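Local coordinates for protein ribose-phosphate pyrophosphokinase (Mycobacterium smegmatis, PDB 5MP7) that probably makes phosphoribosyl pyrophosphate by moving the pyrophosphoryl group of ATP to the 1-hydroxyl of ribose 5-phosphate, with magnesium as cofactor, at residues D169-R181 with D220-M232. Residues are numbered along the deposited sequence; the frame is centred on the assembly and turned at random.
Sequences DEDMVVVSPDSGR and DVKGKTCILTDDM
Two parallel neighbours of the C-terminal domain's sheet, strands 172-176 and 225-230, pair here through a ladder running from T225 N on D171 O (2.8 Å) to T229 N on V175 O (3.1 Å). On one face V173 CG1 lies 3.7 Å from C226 SG and meets V221 CG1; with chi1 at 67°, CG1 stands between the backbone N and the carbonyl carbon. L228 CD1 packs against V175 CG1 at 3.9 Å and P177 CB, while helix 237-248 covers L228. The other face carries M172 SD against I227 CD1 and V174 CG1 against T229 CG2, with helix 182-191 over V174 and T229. At the strand starts, T225 OG1 gives its proton to E170 OE1 (3.0 Å), coming from above the carboxylate plane. From beyond strand 172-176, R181 NH2 donates to T229 OG1 (3.2 Å), the oxygen lying in the guanidinium plane, while D231 N sits over the centre of one face, so the guanidinium lies flat on the D230-D231 peptide. D231 OD2 is hydrogen-bonded to H138 ND1, H138 being a predicted magnesium ligand. The loop after strand 172-176 and the end of its partner bring D178, another such ligand, near D230, predicted to bind ribose 5-phosphate, as in the phosphoribosyltransferase-type fold.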
loop_
_atom_site.group_PDB
_atom_site.type_symbol
_atom_site.label_atom_id
_atom_site.label_comp_id
_atom_site.label_asym_id
_atom_site.label_seq_id
_atom_site.Cartn_x
_atom_site.Cartn_y
_atom_site.Cartn_z
ATOM N N ASP A 169 1.884 -83.830 -18.526
ATOM C CA ASP A 169 0.874 -84.817 -18.113
ATOM C C ASP A 169 -0.528 -84.455 -18.594
ATOM O O ASP A 169 -1.390 -85.321 -18.672
ATOM C CB ASP A 169 0.843 -84.959 -16.570
ATOM C CG ASP A 169 2.225 -85.244 -15.954
ATOM O OD1 ASP A 169 3.121 -85.735 -16.678
ATOM O OD2 ASP A 169 2.407 -84.948 -14.756
ATOM N N GLU A 170 -0.753 -83.176 -18.892
ATOM C CA GLU A 170 -2.071 -82.670 -19.213
ATOM C C GLU A 170 -2.469 -82.925 -20.665
ATOM O O GLU A 170 -1.617 -83.204 -21.519
ATOM C CB GLU A 170 -2.144 -81.174 -18.895
ATOM C CG GLU A 170 -1.898 -80.848 -17.440
ATOM C CD GLU A 170 -3.085 -81.198 -16.578
ATOM O OE1 GLU A 170 -3.843 -80.242 -16.229
ATOM O OE2 GLU A 170 -3.247 -82.416 -16.294
ATOM N N ASP A 171 -3.775 -82.812 -20.904
ATOM C CA ASP A 171 -4.392 -82.921 -22.219
ATOM C C ASP A 171 -4.589 -81.479 -22.736
ATOM O O ASP A 171 -5.511 -80.780 -22.310
ATOM C CB ASP A 171 -5.726 -83.673 -22.070
ATOM C CG ASP A 171 -6.372 -84.048 -23.401
ATOM O OD1 ASP A 171 -5.691 -84.798 -24.107
ATOM O OD2 ASP A 171 -7.532 -83.671 -23.713
ATOM N N MET A 172 -3.699 -81.041 -23.628
ATOM C CA MET A 172 -3.576 -79.621 -23.976
ATOM C C MET A 172 -4.283 -79.193 -25.278
ATOM O O MET A 172 -4.332 -79.934 -26.225
ATOM C CB MET A 172 -2.092 -79.240 -24.040
ATOM C CG MET A 172 -1.391 -79.269 -22.674
ATOM S SD MET A 172 0.329 -78.668 -22.708
ATOM C CE MET A 172 1.209 -80.054 -23.437
ATOM N N VAL A 173 -4.813 -77.977 -25.284
ATOM C CA VAL A 173 -5.179 -77.309 -26.510
ATOM C C VAL A 173 -4.551 -75.888 -26.464
ATOM O O VAL A 173 -4.559 -75.216 -25.418
ATOM C CB VAL A 173 -6.723 -77.317 -26.734
ATOM C CG1 VAL A 173 -7.450 -76.481 -25.700
ATOM C CG2 VAL A 173 -7.102 -76.794 -28.111
ATOM N N VAL A 174 -3.926 -75.456 -27.569
ATOM C CA VAL A 174 -3.368 -74.110 -27.646
ATOM C C VAL A 174 -4.479 -73.216 -28.133
ATOM O O VAL A 174 -5.141 -73.549 -29.096
ATOM C CB VAL A 174 -2.141 -74.052 -28.553
ATOM C CG1 VAL A 174 -1.576 -72.662 -28.576
ATOM C CG2 VAL A 174 -1.058 -74.955 -28.028
ATOM N N VAL A 175 -4.702 -72.094 -27.466
ATOM C CA VAL A 175 -5.794 -71.168 -27.816
ATOM C C VAL A 175 -5.244 -69.779 -28.100
ATOM O O VAL A 175 -4.491 -69.217 -27.298
ATOM C CB VAL A 175 -6.812 -71.058 -26.689
ATOM C CG1 VAL A 175 -7.983 -70.190 -27.104
ATOM C CG2 VAL A 175 -7.299 -72.438 -26.295
ATOM N N SER A 176 -5.635 -69.212 -29.226
ATOM C CA SER A 176 -5.297 -67.835 -29.540
ATOM C C SER A 176 -6.443 -66.908 -29.119
ATOM O O SER A 176 -7.593 -67.145 -29.445
ATOM C CB SER A 176 -5.047 -67.686 -31.026
ATOM O OG SER A 176 -4.579 -66.372 -31.290
ATOM N N PRO A 177 -6.142 -65.840 -28.389
ATOM C CA PRO A 177 -7.212 -64.965 -27.885
ATOM C C PRO A 177 -7.858 -64.101 -28.962
ATOM O O PRO A 177 -8.875 -63.461 -28.694
ATOM C CB PRO A 177 -6.521 -64.104 -26.831
ATOM C CG PRO A 177 -5.064 -64.219 -27.126
ATOM C CD PRO A 177 -4.808 -65.398 -27.988
ATOM N N ASP A 178 -7.265 -64.057 -30.154
ATOM C CA ASP A 178 -7.881 -63.371 -31.299
ATOM C C ASP A 178 -7.320 -63.881 -32.626
ATOM O O ASP A 178 -6.336 -64.626 -32.664
ATOM C CB ASP A 178 -7.665 -61.856 -31.235
ATOM C CG ASP A 178 -6.247 -61.435 -31.720
ATOM O OD1 ASP A 178 -5.222 -61.990 -31.235
ATOM O OD2 ASP A 178 -6.165 -60.579 -32.640
ATOM N N SER A 179 -7.958 -63.447 -33.703
ATOM C CA SER A 179 -7.654 -63.944 -35.040
ATOM C C SER A 179 -6.243 -63.597 -35.526
ATOM O O SER A 179 -5.696 -64.295 -36.388
ATOM C CB SER A 179 -8.690 -63.406 -36.017
ATOM O OG SER A 179 -8.784 -62.000 -35.892
ATOM N N GLY A 180 -5.670 -62.504 -35.012
ATOM C CA GLY A 180 -4.341 -62.087 -35.443
ATOM C C GLY A 180 -3.214 -63.026 -35.075
ATOM O O GLY A 180 -2.194 -63.060 -35.716
ATOM N N ARG A 181 -3.392 -63.778 -34.005
ATOM C CA ARG A 181 -2.313 -64.508 -33.396
ATOM C C ARG A 181 -2.354 -66.033 -33.642
ATOM O O ARG A 181 -1.560 -66.814 -33.100
ATOM C CB ARG A 181 -2.521 -64.108 -31.953
ATOM C CG ARG A 181 -1.700 -64.680 -30.856
ATOM C CD ARG A 181 -0.300 -64.107 -30.741
ATOM N NE ARG A 181 0.504 -64.984 -29.880
ATOM C CZ ARG A 181 1.832 -64.966 -29.777
ATOM N NH1 ARG A 181 2.589 -64.100 -30.448
ATOM N NH2 ARG A 181 2.401 -65.829 -28.953
ATOM N N ASP A 220 -12.641 -77.279 -30.047
ATOM C CA ASP A 220 -13.089 -77.982 -28.838
ATOM C C ASP A 220 -12.106 -77.851 -27.689
ATOM O O ASP A 220 -10.950 -78.304 -27.777
ATOM C CB ASP A 220 -13.347 -79.470 -29.106
ATOM C CG ASP A 220 -14.007 -80.177 -27.893
ATOM O OD1 ASP A 220 -15.124 -79.778 -27.506
ATOM O OD2 ASP A 220 -13.430 -81.122 -27.312
ATOM N N VAL A 221 -12.576 -77.242 -26.607
ATOM C CA VAL A 221 -11.762 -77.074 -25.412
ATOM C C VAL A 221 -12.334 -77.780 -24.190
ATOM O O VAL A 221 -11.687 -77.826 -23.154
ATOM C CB VAL A 221 -11.557 -75.591 -25.069
ATOM C CG1 VAL A 221 -10.990 -74.853 -26.258
ATOM C CG2 VAL A 221 -12.846 -74.937 -24.605
ATOM N N LYS A 222 -13.499 -78.382 -24.335
ATOM C CA LYS A 222 -14.194 -79.073 -23.253
ATOM C C LYS A 222 -13.326 -80.127 -22.561
ATOM O O LYS A 222 -12.847 -81.060 -23.216
ATOM C CB LYS A 222 -15.395 -79.776 -23.879
ATOM C CG LYS A 222 -16.124 -80.809 -23.038
ATOM C CD LYS A 222 -16.154 -82.097 -23.870
ATOM C CE LYS A 222 -17.172 -83.099 -23.447
ATOM N NZ LYS A 222 -16.612 -83.956 -22.391
ATOM N N GLY A 223 -13.117 -79.964 -21.251
ATOM C CA GLY A 223 -12.280 -80.859 -20.466
ATOM C C GLY A 223 -10.781 -80.766 -20.695
ATOM O O GLY A 223 -10.023 -81.612 -20.219
ATOM N N LYS A 224 -10.320 -79.748 -21.408
ATOM C CA LYS A 224 -8.899 -79.671 -21.775
ATOM C C LYS A 224 -8.194 -78.587 -20.998
ATOM O O LYS A 224 -8.834 -77.644 -20.521
ATOM C CB LYS A 224 -8.746 -79.380 -23.267
ATOM C CG LYS A 224 -9.475 -80.349 -24.194
ATOM C CD LYS A 224 -8.522 -81.319 -24.805
ATOM C CE LYS A 224 -9.127 -82.189 -25.854
ATOM N NZ LYS A 224 -8.058 -82.745 -26.718
ATOM N N THR A 225 -6.878 -78.725 -20.891
ATOM C CA THR A 225 -6.013 -77.688 -20.310
ATOM C C THR A 225 -5.631 -76.715 -21.400
ATOM O O THR A 225 -4.858 -77.054 -22.285
ATOM C CB THR A 225 -4.761 -78.328 -19.701
ATOM O OG1 THR A 225 -5.175 -79.236 -18.673
ATOM C CG2 THR A 225 -3.845 -77.285 -19.082
ATOM N N CYS A 226 -6.170 -75.503 -21.341
ATOM C CA CYS A 226 -5.936 -74.483 -22.366
ATOM C C CYS A 226 -4.675 -73.660 -22.122
ATOM O O CYS A 226 -4.530 -73.107 -21.064
ATOM C CB CYS A 226 -7.099 -73.525 -22.409
ATOM S SG CYS A 226 -8.587 -74.377 -22.930
ATOM N N ILE A 227 -3.815 -73.557 -23.136
ATOM C CA ILE A 227 -2.684 -72.666 -23.139
ATOM C C ILE A 227 -3.077 -71.440 -23.967
ATOM O O ILE A 227 -3.067 -71.492 -25.194
ATOM C CB ILE A 227 -1.448 -73.309 -23.796
ATOM C CG1 ILE A 227 -1.238 -74.763 -23.358
ATOM C CG2 ILE A 227 -0.208 -72.493 -23.504
ATOM C CD1 ILE A 227 -1.016 -74.988 -21.882
ATOM N N LEU A 228 -3.425 -70.352 -23.290
ATOM C CA LEU A 228 -3.789 -69.100 -23.926
ATOM C C LEU A 228 -2.529 -68.316 -24.195
ATOM O O LEU A 228 -1.829 -67.909 -23.271
ATOM C CB LEU A 228 -4.645 -68.295 -22.985
ATOM C CG LEU A 228 -5.633 -67.240 -23.415
ATOM C CD1 LEU A 228 -6.281 -67.557 -24.736
ATOM C CD2 LEU A 228 -6.661 -67.102 -22.305
ATOM N N THR A 229 -2.207 -68.098 -25.460
ATOM C CA THR A 229 -0.919 -67.508 -25.814
ATOM C C THR A 229 -1.105 -66.138 -26.480
ATOM O O THR A 229 -1.904 -65.982 -27.377
ATOM C CB THR A 229 -0.060 -68.491 -26.652
ATOM O OG1 THR A 229 1.234 -67.931 -26.852
ATOM C CG2 THR A 229 -0.678 -68.783 -27.981
ATOM N N ASP A 230 -0.353 -65.150 -26.018
ATOM C CA ASP A 230 -0.349 -63.837 -26.636
ATOM C C ASP A 230 1.065 -63.252 -26.659
ATOM O O ASP A 230 1.947 -63.710 -25.966
ATOM C CB ASP A 230 -1.326 -62.895 -25.908
ATOM C CG ASP A 230 -2.076 -61.929 -26.882
ATOM O OD1 ASP A 230 -1.748 -61.904 -28.083
ATOM O OD2 ASP A 230 -3.033 -61.215 -26.462
ATOM N N ASP A 231 1.297 -62.276 -27.513
ATOM C CA ASP A 231 2.554 -61.540 -27.529
ATOM C C ASP A 231 2.778 -60.715 -26.282
ATOM O O ASP A 231 3.886 -60.724 -25.721
ATOM C CB ASP A 231 2.673 -60.694 -28.811
ATOM C CG ASP A 231 1.576 -59.620 -28.940
ATOM O OD1 ASP A 231 0.480 -59.780 -28.346
ATOM O OD2 ASP A 231 1.786 -58.627 -29.676
ATOM N N MET A 232 1.735 -60.043 -25.815
ATOM C CA MET A 232 1.834 -59.190 -24.644
ATOM C C MET A 232 0.540 -59.189 -23.866
ATOM O O MET A 232 -0.503 -59.500 -24.409
ATOM C CB MET A 232 2.174 -57.766 -25.066
ATOM C CG MET A 232 1.034 -57.019 -25.720
ATOM S SD MET A 232 1.422 -55.296 -25.994
ATOM C CE MET A 232 2.611 -55.406 -27.356
#